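Mannose/sialic acid-binding lectin (Polygonatum cyrtonema, PDB 3A0C) probably binds mannose and sialic acid through a bulb-type lectin domain of the beta-prism II fold, and is known as an anti-HIV lectin. Local coordinates at residues A[22-27]-A[32-37]; A[39-44]-A[91-96]; A[52-57]-A[68-73]. All blocks are in the same frame, centred on the assembly; numbering follows the deposited sequence.

From the N terminus, the first of the three contacts to close is contact 1, where 22-27 and 32-37 pair as a beta hairpin across a four-residue turn. Strand 39-43 then follows directly as the next neighbour in the same sheet and supplies one half of contact 2. The other half, 91-96, comes back only after 46 residues, and within that long excursion contact 3 closes a smaller loop between 52-57 and 68-73 in a second sheet. Contact 1 therefore precedes both others in series, while contact 3 lies within the span of contact 2. Met26 and Phe32 of contact 1 pack against contact 3, joining two faces of the prism; contact 2 joins the first sheet to the third.

Contact 1. Residues A[22-27]-A[32-37]; sequences YRLIMQ and FVLYDS. Unlike the reference sequence in segment 22-27: Gln27 (reference Pro).
Tyr35 and Gln27 both carry CG anti to the carbonyl carbon (chi1 -74° and -65°), sending a phenol and an extended amide towards each other from opposite directions. The hydroxyl Tyr35 OH donates to Gln27 OE1 at 2.6 Å, arriving in the carbonyl plane. Amide and ring planes are only 30° apart, and OE1 lies at the ring edge; it also presses on Val33, with Gln27 OE1 3.0 Å from Val33 CG1. Ile25 adds a methyl to the same edge, its CG2 3.6 Å from Tyr35 CE2, while Val33 CG2, of the same strand, sits over one face near the rim, which probably restricts rotation of the phenol.

In the antiparallel ladder, Arg23 with Tyr35 and Ile25 with Val33 are hydrogen-bonded pairs, the shortest link being Tyr35 N to Arg23 O at 2.8 Å.

The face of Leu24, Met26, Phe32 and Leu34 is mostly apolar. Leu24 packs obliquely on the CZ end of the Phe32 ring, and Met26 SD makes an oblique Met-aromatic contact 5.4 Å from the ring centroid. Asp36 OD1 meets the Tyr22 ring edge, 3.5 Å from CE2, while Asp36 OD2 forms a salt bridge with Arg93.

Gln27, Asp29, Val33 and Tyr35 fit the QxDxNxVxY signature of bulb-type lectins, probably a mannose-binding site, and Tyr35 OH joins its last member to its first; Gln27 NE2 bonds Asp29 OD1. Within the four-stranded sheet the hairpin lies between strands 15-18 and 39-43, its Leu24-Phe32 face packed on Leu87 and Leu89 of strand 86-89 and Leu55 of strand 54-57.

Contact 2. Residues A[39-44]-A[91-96]; sequences KPVWAS and QDRNVV
Val41 lies over one face of the Arg93 guanidinium, its CB 3.8 Å from Arg93 CZ and close to the centre of the flat group. The two side chains approach from opposite directions, so the branched end of the valine meets the plane of the arginine. One methyl, Val41 CG1, comes down on NH1 of Arg93 at 3.3 Å, and the other, Val41 CG2, stands 3.9 Å from Arg93 NE. The planar guanidinium directs its N-H groups outward in its own plane, so a hydrocarbon over one face does not compete with them; all three nitrogens are hydrogen-bonded outside these segments, NH1 in a salt bridge with Asp36 on the neighbouring strand.

The arginine reaches this place by bending at chi3 (61°) after an otherwise extended start, bridging backbones whose nearest CA atoms, those of Val41 and Arg93, are 9.3 Å apart. Lys39 lies beside this packing, with CE 4.5 Å from Arg93 NH1. Its ammonium NZ is 5.6 Å from the same NH1, a proximity of like charges that the Asp36 carboxylate would be expected to temper.

Arg93 itself is held in a turn with positive phi. Asp92 OD1 accepts from Asn94 N at 2.8 Å, an Asx turn, and also from Gln90 NE2.

Within its own sheet, Val41 joins Trp42 in facing Leu34, a classic beta bulge. Asn94 OD1 bonds Gly106 N of the second subunit, and Val96 pairs with a strand of that subunit. Such a sheet continued across the interface is characteristic of dimeric beta-prism II lectins; Gln90, Asp92, Asn94 and Val96 follow the spacing of the mannose-binding QxDxNxVxY motif.

Contact 3. Residues A[52-57]-A[68-73]; sequences GCRLTL and QSNRVI
Asn70 OD1 takes a short but weak hydrogen bond from Arg54 NH2, 2.6 Å long and bent to 126° at the hydrogen. The amide meets the guanidinium edge with its own plane turned almost at right angles, 87° away, so the two flat groups touch through one corner of each and do not stack. A second bond comes from within the strand: Arg54 NH1 donates to Thr56 OG1 at 2.6 Å, with the oxygen practically in the guanidinium plane. Bonded at NH1 and more weakly at NH2, the group is probably limited in its rotation. Arg54 sets out with CG between the backbone N and the carbonyl carbon (chi1 64°) and then runs extended to NE, which carries its charged end across to the 68-71 turn.

Farther along, the side chain of Gln68 meets the backbone of Gly52, with Gln68 NE2 3.8 Å from Gly52 CA; the lack of a side chain there permits this approach. Beyond the polar contacts, Cys53 SG touches Ile73 CG1 loosely at 4.4 Å, the sulfur being spent in a disulfide with Cys30, so that the start of strand 54-57 is tied covalently to the turn of the 22-36 hairpin.

The turn itself is drawn together by Asp67 OD1, which accepts from Arg71 N. Strands 54-57 and 72-75 do not pair directly, since strand 63-66 lies between them. Arg54 ties strand 54-57 to the turn leading into strand 72-75, and Cys53, just before the first strand, touches the last, across the antiparallel meander that forms one side of the beta-prism II fold.

Contact 1. Residues A[22-27]-A[32-37]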
ATOM      1  N   TYR A  22      -2.767   9.564 -11.302  1.00 23.78           N
ATOM      2  CA  TYR A  22      -1.562   9.764 -10.504  1.00 22.53           C
ATOM      3  C   TYR A  22      -0.397   8.832 -10.851  1.00 21.77           C
ATOM      4  O   TYR A  22      -0.585   7.636 -11.064  1.00 21.07           O
ATOM      5  CB  TYR A  22      -1.929   9.628  -9.017  1.00 20.70           C
ATOM      6  CG  TYR A  22      -3.119  10.478  -8.604  1.00 18.38           C
ATOM      7  CD1 TYR A  22      -3.921  10.108  -7.523  1.00 19.29           C
ATOM      8  CD2 TYR A  22      -3.445  11.644  -9.297  1.00 18.81           C
ATOM      9  CE1 TYR A  22      -5.021  10.870  -7.145  1.00 18.39           C
ATOM     10  CE2 TYR A  22      -4.535  12.422  -8.922  1.00 20.02           C
ATOM     11  CZ  TYR A  22      -5.318  12.027  -7.848  1.00 20.43           C
ATOM     12  OH  TYR A  22      -6.392  12.793  -7.469  1.00 23.20           O
ATOM     13  N   ARG A  23       0.803   9.409 -10.894  1.00 22.48           N
ATOM     14  CA  ARG A  23       2.029   8.673 -11.189  1.00 23.85           C
ATOM     15  C   ARG A  23       3.190   9.230 -10.364  1.00 21.38           C
ATOM     16  O   ARG A  23       3.540  10.400 -10.470  1.00 20.06           O
ATOM     17  CB  ARG A  23       2.409   8.789 -12.667  1.00 27.73           C
ATOM     18  CG  ARG A  23       1.260   9.037 -13.610  1.00 34.35           C
ATOM     19  CD  ARG A  23       1.575  10.240 -14.506  1.00 38.74           C
ATOM     20  NE  ARG A  23       0.814  10.222 -15.757  1.00 42.18           N
ATOM     21  CZ  ARG A  23       0.978  11.096 -16.744  1.00 43.40           C
ATOM     22  NH1 ARG A  23       1.872  12.070 -16.628  1.00 43.36           N
ATOM     23  NH2 ARG A  23       0.265  10.983 -17.853  1.00 43.02           N
ATOM     24  N   LEU A  24       3.786   8.372  -9.550  1.00 19.70           N
ATOM     25  CA  LEU A  24       4.910   8.745  -8.713  1.00 17.97           C
ATOM     26  C   LEU A  24       6.123   8.129  -9.392  1.00 17.50           C
ATOM     27  O   LEU A  24       6.297   6.911  -9.362  1.00 15.38           O
ATOM     28  CB  LEU A  24       4.730   8.151  -7.320  1.00 17.56           C
ATOM     29  CG  LEU A  24       5.790   8.514  -6.294  1.00 17.22           C
ATOM     30  CD1 LEU A  24       5.822  10.022  -6.075  1.00 15.50           C
ATOM     31  CD2 LEU A  24       5.479   7.791  -5.011  1.00 17.00           C
ATOM     32  N   ILE A  25       6.963   8.973  -9.980  1.00 17.93           N
ATOM     33  CA  ILE A  25       8.127   8.499 -10.714  1.00 20.48           C
ATOM     34  C   ILE A  25       9.520   8.894 -10.219  1.00 22.13           C
ATOM     35  O   ILE A  25       9.750  10.007  -9.735  1.00 22.05           O
ATOM     36  CB  ILE A  25       8.005   8.902 -12.212  1.00 21.06           C
ATOM     37  CG1 ILE A  25       9.197   8.363 -13.007  1.00 23.10           C
ATOM     38  CG2 ILE A  25       7.958  10.405 -12.346  1.00 20.44           C
ATOM     39  CD1 ILE A  25       9.055   8.521 -14.500  1.00 24.99           C
ATOM     40  N   MET A  26      10.450   7.947 -10.337  1.00 23.91           N
ATOM     41  CA  MET A  26      11.844   8.162  -9.967  1.00 24.32           C
ATOM     42  C   MET A  26      12.508   8.479 -11.301  1.00 24.08           C
ATOM     43  O   MET A  26      12.929   7.583 -12.022  1.00 24.14           O
ATOM     44  CB  MET A  26      12.437   6.890  -9.360  1.00 24.72           C
ATOM     45  CG  MET A  26      13.919   6.972  -9.021  1.00 26.59           C
ATOM     46  SD  MET A  26      14.351   8.189  -7.759  1.00 30.43           S
ATOM     47  CE  MET A  26      14.905   9.575  -8.796  1.00 27.58           C
ATOM     48  N   GLN A  27      12.584   9.763 -11.624  1.00 24.38           N
ATOM     49  CA  GLN A  27      13.142  10.214 -12.892  1.00 25.12           C
ATOM     50  C   GLN A  27      14.632  10.020 -13.065  1.00 25.72           C
ATOM     51  O   GLN A  27      15.360   9.764 -12.109  1.00 26.34           O
ATOM     52  CB  GLN A  27      12.798  11.680 -13.093  1.00 23.91           C
ATOM     53  CG  GLN A  27      11.307  11.913 -13.239  1.00 26.88           C
ATOM     54  CD  GLN A  27      10.938  13.370 -13.180  1.00 27.18           C
ATOM     55  OE1 GLN A  27       9.784  13.733 -13.378  1.00 32.51           O
ATOM     56  NE2 GLN A  27      11.918  14.220 -12.890  1.00 34.56           N
ATOM     57  N   PHE A  32      12.546  12.984  -7.646  1.00 24.21           N
ATOM     58  CA  PHE A  32      11.437  12.095  -7.322  1.00 23.77           C
ATOM     59  C   PHE A  32      10.191  12.971  -7.262  1.00 24.05           C
ATOM     60  O   PHE A  32       9.996  13.731  -6.308  1.00 24.10           O
ATOM     61  CB  PHE A  32      11.685  11.400  -5.979  1.00 24.32           C
ATOM     62  CG  PHE A  32      10.657  10.370  -5.637  1.00 24.11           C
ATOM     63  CD1 PHE A  32      10.335   9.371  -6.546  1.00 23.19           C
ATOM     64  CD2 PHE A  32      10.010  10.396  -4.404  1.00 24.42           C
ATOM     65  CE1 PHE A  32       9.383   8.410  -6.240  1.00 24.20           C
ATOM     66  CE2 PHE A  32       9.047   9.431  -4.084  1.00 23.97           C
ATOM     67  CZ  PHE A  32       8.736   8.440  -5.005  1.00 23.13           C
ATOM     68  N   VAL A  33       9.348  12.862  -8.287  1.00 23.52           N
ATOM     69  CA  VAL A  33       8.155  13.690  -8.378  1.00 21.19           C
ATOM     70  C   VAL A  33       6.810  12.985  -8.603  1.00 20.34           C
ATOM     71  O   VAL A  33       6.720  11.939  -9.253  1.00 20.87           O
ATOM     72  CB  VAL A  33       8.377  14.789  -9.468  1.00 21.88           C
ATOM     73  CG1 VAL A  33       9.359  14.300 -10.506  1.00 18.17           C
ATOM     74  CG2 VAL A  33       7.070  15.163 -10.122  1.00 22.35           C
ATOM     75  N   LEU A  34       5.764  13.585  -8.045  1.00 18.78           N
ATOM     76  CA  LEU A  34       4.400  13.074  -8.154  1.00 17.66           C
ATOM     77  C   LEU A  34       3.652  13.844  -9.232  1.00 17.15           C
ATOM     78  O   LEU A  34       3.552  15.062  -9.157  1.00 18.51           O
ATOM     79  CB  LEU A  34       3.677  13.240  -6.812  1.00 16.90           C
ATOM     80  CG  LEU A  34       2.182  12.943  -6.753  1.00 16.41           C
ATOM     81  CD1 LEU A  34       1.892  11.533  -7.225  1.00 16.47           C
ATOM     82  CD2 LEU A  34       1.716  13.122  -5.329  1.00 18.22           C
ATOM     83  N   TYR A  35       3.135  13.140 -10.237  1.00 17.44           N
ATOM     84  CA  TYR A  35       2.396  13.786 -11.315  1.00 17.44           C
ATOM     85  C   TYR A  35       0.901  13.566 -11.236  1.00 18.98           C
ATOM     86  O   TYR A  35       0.442  12.480 -10.888  1.00 19.18           O
ATOM     87  CB  TYR A  35       2.881  13.284 -12.666  1.00 17.82           C
ATOM     88  CG  TYR A  35       4.226  13.840 -13.041  1.00 17.71           C
ATOM     89  CD1 TYR A  35       4.355  15.147 -13.493  1.00 17.64           C
ATOM     90  CD2 TYR A  35       5.377  13.070 -12.913  1.00 19.55           C
ATOM     91  CE1 TYR A  35       5.605  15.686 -13.813  1.00 18.97           C
ATOM     92  CE2 TYR A  35       6.632  13.592 -13.228  1.00 20.25           C
ATOM     93  CZ  TYR A  35       6.735  14.907 -13.674  1.00 20.52           C
ATOM     94  OH  TYR A  35       7.962  15.461 -13.943  1.00 20.09           O
ATOM     95  N   ASP A  36       0.147  14.610 -11.563  1.00 20.68           N
ATOM     96  CA  ASP A  36      -1.309  14.553 -11.570  1.00 22.08           C
ATOM     97  C   ASP A  36      -1.717  15.006 -12.962  1.00 22.83           C
ATOM     98  O   ASP A  36      -1.735  16.198 -13.246  1.00 21.84           O
ATOM     99  CB  ASP A  36      -1.900  15.505 -10.528  1.00 23.51           C
ATOM    100  CG  ASP A  36      -3.419  15.411 -10.444  1.00 24.11           C
ATOM    101  OD1 ASP A  36      -4.039  14.853 -11.381  1.00 24.00           O
ATOM    102  OD2 ASP A  36      -3.990  15.906  -9.450  1.00 21.83           O
ATOM    103  N   SER A  37      -2.029  14.046 -13.826  1.00 24.33           N
ATOM    104  CA  SER A  37      -2.410  14.331 -15.212  1.00 25.17           C
ATOM    105  C   SER A  37      -1.353  15.136 -15.973  1.00 25.92           C
ATOM    106  O   SER A  37      -1.696  15.969 -16.817  1.00 26.84           O
ATOM    107  CB  SER A  37      -3.738  15.087 -15.263  1.00 24.35           C
ATOM    108  OG  SER A  37      -4.817  14.252 -14.897  1.00 25.02           O
TER

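Contact 2. Residues A[39-44]-A[91-96]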
ATOM      1  N   LYS A  39       0.773  17.151 -14.499  1.00 26.12           N
ATOM      2  CA  LYS A  39       1.132  18.302 -13.677  1.00 27.17           C
ATOM      3  C   LYS A  39       1.885  17.864 -12.428  1.00 27.05           C
ATOM      4  O   LYS A  39       1.389  17.041 -11.655  1.00 28.69           O
ATOM      5  CB  LYS A  39      -0.142  19.067 -13.262  1.00 30.05           C
ATOM      6  CG  LYS A  39      -0.073  19.732 -11.868  1.00 33.11           C
ATOM      7  CD  LYS A  39      -1.465  20.090 -11.335  1.00 35.61           C
ATOM      8  CE  LYS A  39      -1.449  20.425  -9.837  1.00 37.33           C
ATOM      9  NZ  LYS A  39      -0.626  21.630  -9.499  1.00 39.45           N
ATOM     10  N   PRO A  40       3.101  18.393 -12.218  1.00 26.54           N
ATOM     11  CA  PRO A  40       3.849  18.006 -11.020  1.00 25.82           C
ATOM     12  C   PRO A  40       3.232  18.677  -9.783  1.00 26.26           C
ATOM     13  O   PRO A  40       3.248  19.905  -9.664  1.00 25.41           O
ATOM     14  CB  PRO A  40       5.263  18.496 -11.322  1.00 24.49           C
ATOM     15  CG  PRO A  40       5.040  19.657 -12.231  1.00 25.15           C
ATOM     16  CD  PRO A  40       3.945  19.175 -13.138  1.00 25.28           C
ATOM     17  N   VAL A  41       2.673  17.866  -8.881  1.00 26.44           N
ATOM     18  CA  VAL A  41       2.042  18.369  -7.656  1.00 24.55           C
ATOM     19  C   VAL A  41       2.961  18.202  -6.454  1.00 23.92           C
ATOM     20  O   VAL A  41       2.709  18.775  -5.395  1.00 24.81           O
ATOM     21  CB  VAL A  41       0.717  17.631  -7.345  1.00 24.89           C
ATOM     22  CG1 VAL A  41      -0.192  17.675  -8.549  1.00 22.74           C
ATOM     23  CG2 VAL A  41       1.005  16.187  -6.929  1.00 25.45           C
ATOM     24  N   TRP A  42       4.015  17.407  -6.610  1.00 22.21           N
ATOM     25  CA  TRP A  42       4.970  17.182  -5.523  1.00 21.50           C
ATOM     26  C   TRP A  42       6.307  16.660  -6.055  1.00 21.22           C
ATOM     27  O   TRP A  42       6.345  15.978  -7.080  1.00 20.84           O
ATOM     28  CB  TRP A  42       4.408  16.180  -4.501  1.00 20.61           C
ATOM     29  CG  TRP A  42       5.290  16.045  -3.292  1.00 19.43           C
ATOM     30  CD1 TRP A  42       5.210  16.761  -2.127  1.00 18.49           C
ATOM     31  CD2 TRP A  42       6.433  15.185  -3.157  1.00 18.42           C
ATOM     32  NE1 TRP A  42       6.236  16.401  -1.277  1.00 18.13           N
ATOM     33  CE2 TRP A  42       7.000  15.439  -1.886  1.00 18.29           C
ATOM     34  CE3 TRP A  42       7.031  14.228  -3.989  1.00 18.65           C
ATOM     35  CZ2 TRP A  42       8.140  14.768  -1.426  1.00 17.96           C
ATOM     36  CZ3 TRP A  42       8.165  13.559  -3.533  1.00 18.24           C
ATOM     37  CH2 TRP A  42       8.709  13.835  -2.259  1.00 19.43           C
ATOM     38  N   ALA A  43       7.396  16.973  -5.351  1.00 20.46           N
ATOM     39  CA  ALA A  43       8.721  16.519  -5.767  1.00 21.51           C
ATOM     40  C   ALA A  43       9.743  16.628  -4.648  1.00 21.63           C
ATOM     41  O   ALA A  43       9.582  17.437  -3.729  1.00 23.54           O
ATOM     42  CB  ALA A  43       9.187  17.321  -6.978  1.00 20.19           C
ATOM     43  N   SER A  44      10.778  15.792  -4.717  1.00 22.16           N
ATOM     44  CA  SER A  44      11.850  15.810  -3.727  1.00 23.31           C
ATOM     45  C   SER A  44      12.795  16.971  -4.054  1.00 24.90           C
ATOM     46  O   SER A  44      13.677  17.299  -3.271  1.00 27.10           O
ATOM     47  CB  SER A  44      12.625  14.495  -3.743  1.00 21.60           C
ATOM     48  OG  SER A  44      13.188  14.276  -5.019  1.00 23.67           O
ATOM     49  N   GLN A  91      -5.239   6.807  -3.919  1.00 17.17           N
ATOM     50  CA  GLN A  91      -6.219   7.396  -4.812  1.00 19.53           C
ATOM     51  C   GLN A  91      -6.595   8.823  -4.373  1.00 19.17           C
ATOM     52  O   GLN A  91      -7.156   9.584  -5.164  1.00 20.54           O
ATOM     53  CB  GLN A  91      -7.467   6.521  -4.881  1.00 22.82           C
ATOM     54  CG  GLN A  91      -7.359   5.374  -5.874  1.00 30.75           C
ATOM     55  CD  GLN A  91      -8.614   4.492  -5.922  1.00 35.21           C
ATOM     56  OE1 GLN A  91      -9.714   4.956  -6.233  1.00 38.69           O
ATOM     57  NE2 GLN A  91      -8.446   3.210  -5.612  1.00 38.34           N
ATOM     58  N   ASP A  92      -6.295   9.186  -3.122  1.00 17.24           N
ATOM     59  CA  ASP A  92      -6.586  10.545  -2.632  1.00 15.23           C
ATOM     60  C   ASP A  92      -5.368  11.427  -2.938  1.00 14.14           C
ATOM     61  O   ASP A  92      -5.258  12.569  -2.504  1.00 13.98           O
ATOM     62  CB  ASP A  92      -6.930  10.533  -1.129  1.00 14.60           C
ATOM     63  CG  ASP A  92      -5.714  10.438  -0.224  1.00 16.94           C
ATOM     64  OD1 ASP A  92      -4.614  10.086  -0.684  1.00 17.81           O
ATOM     65  OD2 ASP A  92      -5.870  10.714   0.986  1.00 18.41           O
ATOM     66  N   ARG A  93      -4.457  10.845  -3.710  1.00 13.20           N
ATOM     67  CA  ARG A  93      -3.234  11.487  -4.163  1.00 12.46           C
ATOM     68  C   ARG A  93      -2.140  11.704  -3.121  1.00 12.57           C
ATOM     69  O   ARG A  93      -1.093  12.276  -3.436  1.00 13.34           O
ATOM     70  CB  ARG A  93      -3.555  12.818  -4.858  1.00 12.44           C
ATOM     71  CG  ARG A  93      -2.616  13.107  -6.042  1.00 11.37           C
ATOM     72  CD  ARG A  93      -2.863  14.471  -6.668  1.00 13.07           C
ATOM     73  NE  ARG A  93      -2.638  15.546  -5.708  1.00 15.56           N
ATOM     74  CZ  ARG A  93      -2.790  16.839  -5.974  1.00 14.06           C
ATOM     75  NH1 ARG A  93      -3.167  17.251  -7.173  1.00 15.07           N
ATOM     76  NH2 ARG A  93      -2.581  17.726  -5.024  1.00 15.60           N
ATOM     77  N   ASN A  94      -2.355  11.258  -1.891  1.00 11.39           N
ATOM     78  CA  ASN A  94      -1.334  11.420  -0.859  1.00 11.56           C
ATOM     79  C   ASN A  94      -0.416  10.206  -0.959  1.00 11.08           C
ATOM     80  O   ASN A  94      -0.870   9.120  -1.262  1.00 12.22           O
ATOM     81  CB  ASN A  94      -1.985  11.498   0.538  1.00 10.76           C
ATOM     82  CG  ASN A  94      -1.038  12.038   1.628  1.00 10.68           C
ATOM     83  OD1 ASN A  94       0.075  12.478   1.368  1.00 10.68           O
ATOM     84  ND2 ASN A  94      -1.507  12.009   2.860  1.00 11.48           N
ATOM     85  N   VAL A  95       0.880  10.409  -0.742  1.00 13.07           N
ATOM     86  CA  VAL A  95       1.871   9.337  -0.784  1.00 12.54           C
ATOM     87  C   VAL A  95       2.348   9.114   0.643  1.00 12.48           C
ATOM     88  O   VAL A  95       3.030   9.958   1.224  1.00 13.42           O
ATOM     89  CB  VAL A  95       3.061   9.718  -1.673  1.00 14.27           C
ATOM     90  CG1 VAL A  95       4.154   8.668  -1.558  1.00 15.53           C
ATOM     91  CG2 VAL A  95       2.584   9.861  -3.127  1.00 14.74           C
ATOM     92  N   VAL A  96       1.992   7.953   1.192  1.00 13.33           N
ATOM     93  CA  VAL A  96       2.274   7.610   2.578  1.00 10.97           C
ATOM     94  C   VAL A  96       3.130   6.366   2.824  1.00 10.96           C
ATOM     95  O   VAL A  96       3.054   5.376   2.092  1.00 10.68           O
ATOM     96  CB  VAL A  96       0.927   7.415   3.331  1.00 10.90           C
ATOM     97  CG1 VAL A  96       1.150   7.353   4.821  1.00 10.68           C
ATOM     98  CG2 VAL A  96      -0.036   8.527   2.956  1.00 10.68           C
TER

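Contact 3. Residues A[52-57]-A[68-73]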
ATOM      1  N   GLY A  52      21.571   7.949 -12.360  1.00 23.03           N
ATOM      2  CA  GLY A  52      21.211   6.590 -12.028  1.00 24.05           C
ATOM      3  C   GLY A  52      20.630   6.442 -10.636  1.00 23.48           C
ATOM      4  O   GLY A  52      20.932   5.481  -9.942  1.00 23.62           O
ATOM      5  N   CYS A  53      19.799   7.387 -10.222  1.00 24.46           N
ATOM      6  CA  CYS A  53      19.176   7.316  -8.900  1.00 25.53           C
ATOM      7  C   CYS A  53      18.106   6.222  -8.767  1.00 22.88           C
ATOM      8  O   CYS A  53      17.525   5.764  -9.759  1.00 20.50           O
ATOM      9  CB  CYS A  53      18.532   8.657  -8.527  1.00 29.36           C
ATOM     10  SG  CYS A  53      19.688   9.931  -7.939  1.00 35.30           S
ATOM     11  N   ARG A  54      17.875   5.817  -7.521  1.00 20.96           N
ATOM     12  CA  ARG A  54      16.872   4.820  -7.172  1.00 19.41           C
ATOM     13  C   ARG A  54      16.283   5.269  -5.841  1.00 17.83           C
ATOM     14  O   ARG A  54      16.958   5.905  -5.047  1.00 16.57           O
ATOM     15  CB  ARG A  54      17.489   3.431  -7.017  1.00 18.50           C
ATOM     16  CG  ARG A  54      18.492   3.303  -5.892  1.00 22.53           C
ATOM     17  CD  ARG A  54      19.082   1.902  -5.839  1.00 24.32           C
ATOM     18  NE  ARG A  54      20.396   1.874  -5.196  1.00 26.28           N
ATOM     19  CZ  ARG A  54      20.592   1.859  -3.884  1.00 26.73           C
ATOM     20  NH1 ARG A  54      19.561   1.864  -3.048  1.00 29.56           N
ATOM     21  NH2 ARG A  54      21.826   1.841  -3.412  1.00 26.34           N
ATOM     22  N   LEU A  55      15.014   4.969  -5.619  1.00 16.86           N
ATOM     23  CA  LEU A  55      14.361   5.333  -4.371  1.00 16.89           C
ATOM     24  C   LEU A  55      14.195   4.045  -3.590  1.00 16.50           C
ATOM     25  O   LEU A  55      13.449   3.163  -3.992  1.00 19.64           O
ATOM     26  CB  LEU A  55      12.989   5.960  -4.637  1.00 17.10           C
ATOM     27  CG  LEU A  55      12.209   6.305  -3.362  1.00 17.17           C
ATOM     28  CD1 LEU A  55      12.558   7.708  -2.878  1.00 13.56           C
ATOM     29  CD2 LEU A  55      10.727   6.183  -3.641  1.00 15.72           C
ATOM     30  N   THR A  56      14.891   3.931  -2.472  1.00 16.61           N
ATOM     31  CA  THR A  56      14.820   2.730  -1.675  1.00 14.38           C
ATOM     32  C   THR A  56      14.079   2.971  -0.370  1.00 14.09           C
ATOM     33  O   THR A  56      14.317   3.974   0.305  1.00 14.27           O
ATOM     34  CB  THR A  56      16.239   2.213  -1.337  1.00 14.36           C
ATOM     35  OG1 THR A  56      16.998   2.060  -2.540  1.00 15.18           O
ATOM     36  CG2 THR A  56      16.169   0.885  -0.635  1.00 12.98           C
ATOM     37  N   LEU A  57      13.155   2.068  -0.039  1.00 13.09           N
ATOM     38  CA  LEU A  57      12.451   2.136   1.239  1.00 13.33           C
ATOM     39  C   LEU A  57      13.059   1.003   2.098  1.00 13.84           C
ATOM     40  O   LEU A  57      12.830  -0.170   1.839  1.00 12.39           O
ATOM     41  CB  LEU A  57      10.938   1.918   1.073  1.00 13.58           C
ATOM     42  CG  LEU A  57      10.144   1.832   2.393  1.00 13.16           C
ATOM     43  CD1 LEU A  57      10.324   3.109   3.174  1.00 13.44           C
ATOM     44  CD2 LEU A  57       8.675   1.593   2.128  1.00 12.61           C
ATOM     45  N   GLN A  68      24.020   6.969  -8.459  1.00 28.08           N
ATOM     46  CA  GLN A  68      24.635   5.756  -8.988  1.00 28.93           C
ATOM     47  C   GLN A  68      25.863   5.348  -8.186  1.00 28.80           C
ATOM     48  O   GLN A  68      26.298   4.197  -8.264  1.00 29.31           O
ATOM     49  CB  GLN A  68      25.013   5.958 -10.459  1.00 31.36           C
ATOM     50  CG  GLN A  68      24.975   4.685 -11.290  1.00 34.36           C
ATOM     51  CD  GLN A  68      25.115   4.957 -12.786  1.00 36.08           C
ATOM     52  OE1 GLN A  68      26.143   5.454 -13.250  1.00 37.22           O
ATOM     53  NE2 GLN A  68      24.072   4.636 -13.543  1.00 37.68           N
ATOM     54  N   SER A  69      26.418   6.287  -7.416  1.00 27.92           N
ATOM     55  CA  SER A  69      27.594   6.019  -6.582  1.00 27.05           C
ATOM     56  C   SER A  69      27.212   5.791  -5.122  1.00 26.16           C
ATOM     57  O   SER A  69      28.053   5.891  -4.231  1.00 26.40           O
ATOM     58  CB  SER A  69      28.591   7.179  -6.660  1.00 27.59           C
ATOM     59  OG  SER A  69      29.018   7.387  -7.995  1.00 32.48           O
ATOM     60  N   ASN A  70      25.941   5.474  -4.889  1.00 25.47           N
ATOM     61  CA  ASN A  70      25.413   5.224  -3.550  1.00 24.73           C
ATOM     62  C   ASN A  70      25.476   6.397  -2.585  1.00 24.84           C
ATOM     63  O   ASN A  70      25.559   6.194  -1.372  1.00 26.16           O
ATOM     64  CB  ASN A  70      26.095   4.016  -2.900  1.00 24.05           C
ATOM     65  CG  ASN A  70      25.437   2.700  -3.276  1.00 23.08           C
ATOM     66  OD1 ASN A  70      24.303   2.676  -3.761  1.00 22.89           O
ATOM     67  ND2 ASN A  70      26.138   1.598  -3.037  1.00 20.70           N
ATOM     68  N   ARG A  71      25.426   7.617  -3.112  1.00 24.65           N
ATOM     69  CA  ARG A  71      25.449   8.812  -2.266  1.00 24.60           C
ATOM     70  C   ARG A  71      24.024   9.159  -1.840  1.00 23.01           C
ATOM     71  O   ARG A  71      23.099   9.099  -2.655  1.00 24.03           O
ATOM     72  CB  ARG A  71      26.054  10.000  -3.021  1.00 26.91           C
ATOM     73  CG  ARG A  71      27.403   9.698  -3.653  1.00 32.80           C
ATOM     74  CD  ARG A  71      28.270  10.939  -3.781  1.00 37.89           C
ATOM     75  NE  ARG A  71      28.502  11.579  -2.480  1.00 43.07           N
ATOM     76  CZ  ARG A  71      29.443  12.498  -2.249  1.00 45.37           C
ATOM     77  NH1 ARG A  71      30.256  12.891  -3.230  1.00 46.05           N
ATOM     78  NH2 ARG A  71      29.564  13.037  -1.038  1.00 45.41           N
ATOM     79  N   VAL A  72      23.852   9.513  -0.567  1.00 21.55           N
ATOM     80  CA  VAL A  72      22.533   9.875  -0.030  1.00 20.57           C
ATOM     81  C   VAL A  72      22.118  11.242  -0.532  1.00 18.50           C
ATOM     82  O   VAL A  72      22.482  12.255   0.042  1.00 18.62           O
ATOM     83  CB  VAL A  72      22.525   9.915   1.517  1.00 20.79           C
ATOM     84  CG1 VAL A  72      21.138  10.349   2.025  1.00 19.54           C
ATOM     85  CG2 VAL A  72      22.900   8.548   2.069  1.00 21.53           C
ATOM     86  N   ILE A  73      21.346  11.256  -1.608  1.00 18.93           N
ATOM     87  CA  ILE A  73      20.878  12.497  -2.222  1.00 18.90           C
ATOM     88  C   ILE A  73      19.675  13.118  -1.496  1.00 19.63           C
ATOM     89  O   ILE A  73      19.527  14.342  -1.466  1.00 20.90           O
ATOM     90  CB  ILE A  73      20.480  12.248  -3.702  1.00 18.06           C
ATOM     91  CG1 ILE A  73      21.694  11.759  -4.501  1.00 17.26           C
ATOM     92  CG2 ILE A  73      19.870  13.495  -4.305  1.00 19.54           C
ATOM     93  CD1 ILE A  73      22.880  12.646  -4.453  1.00 14.32           C
TER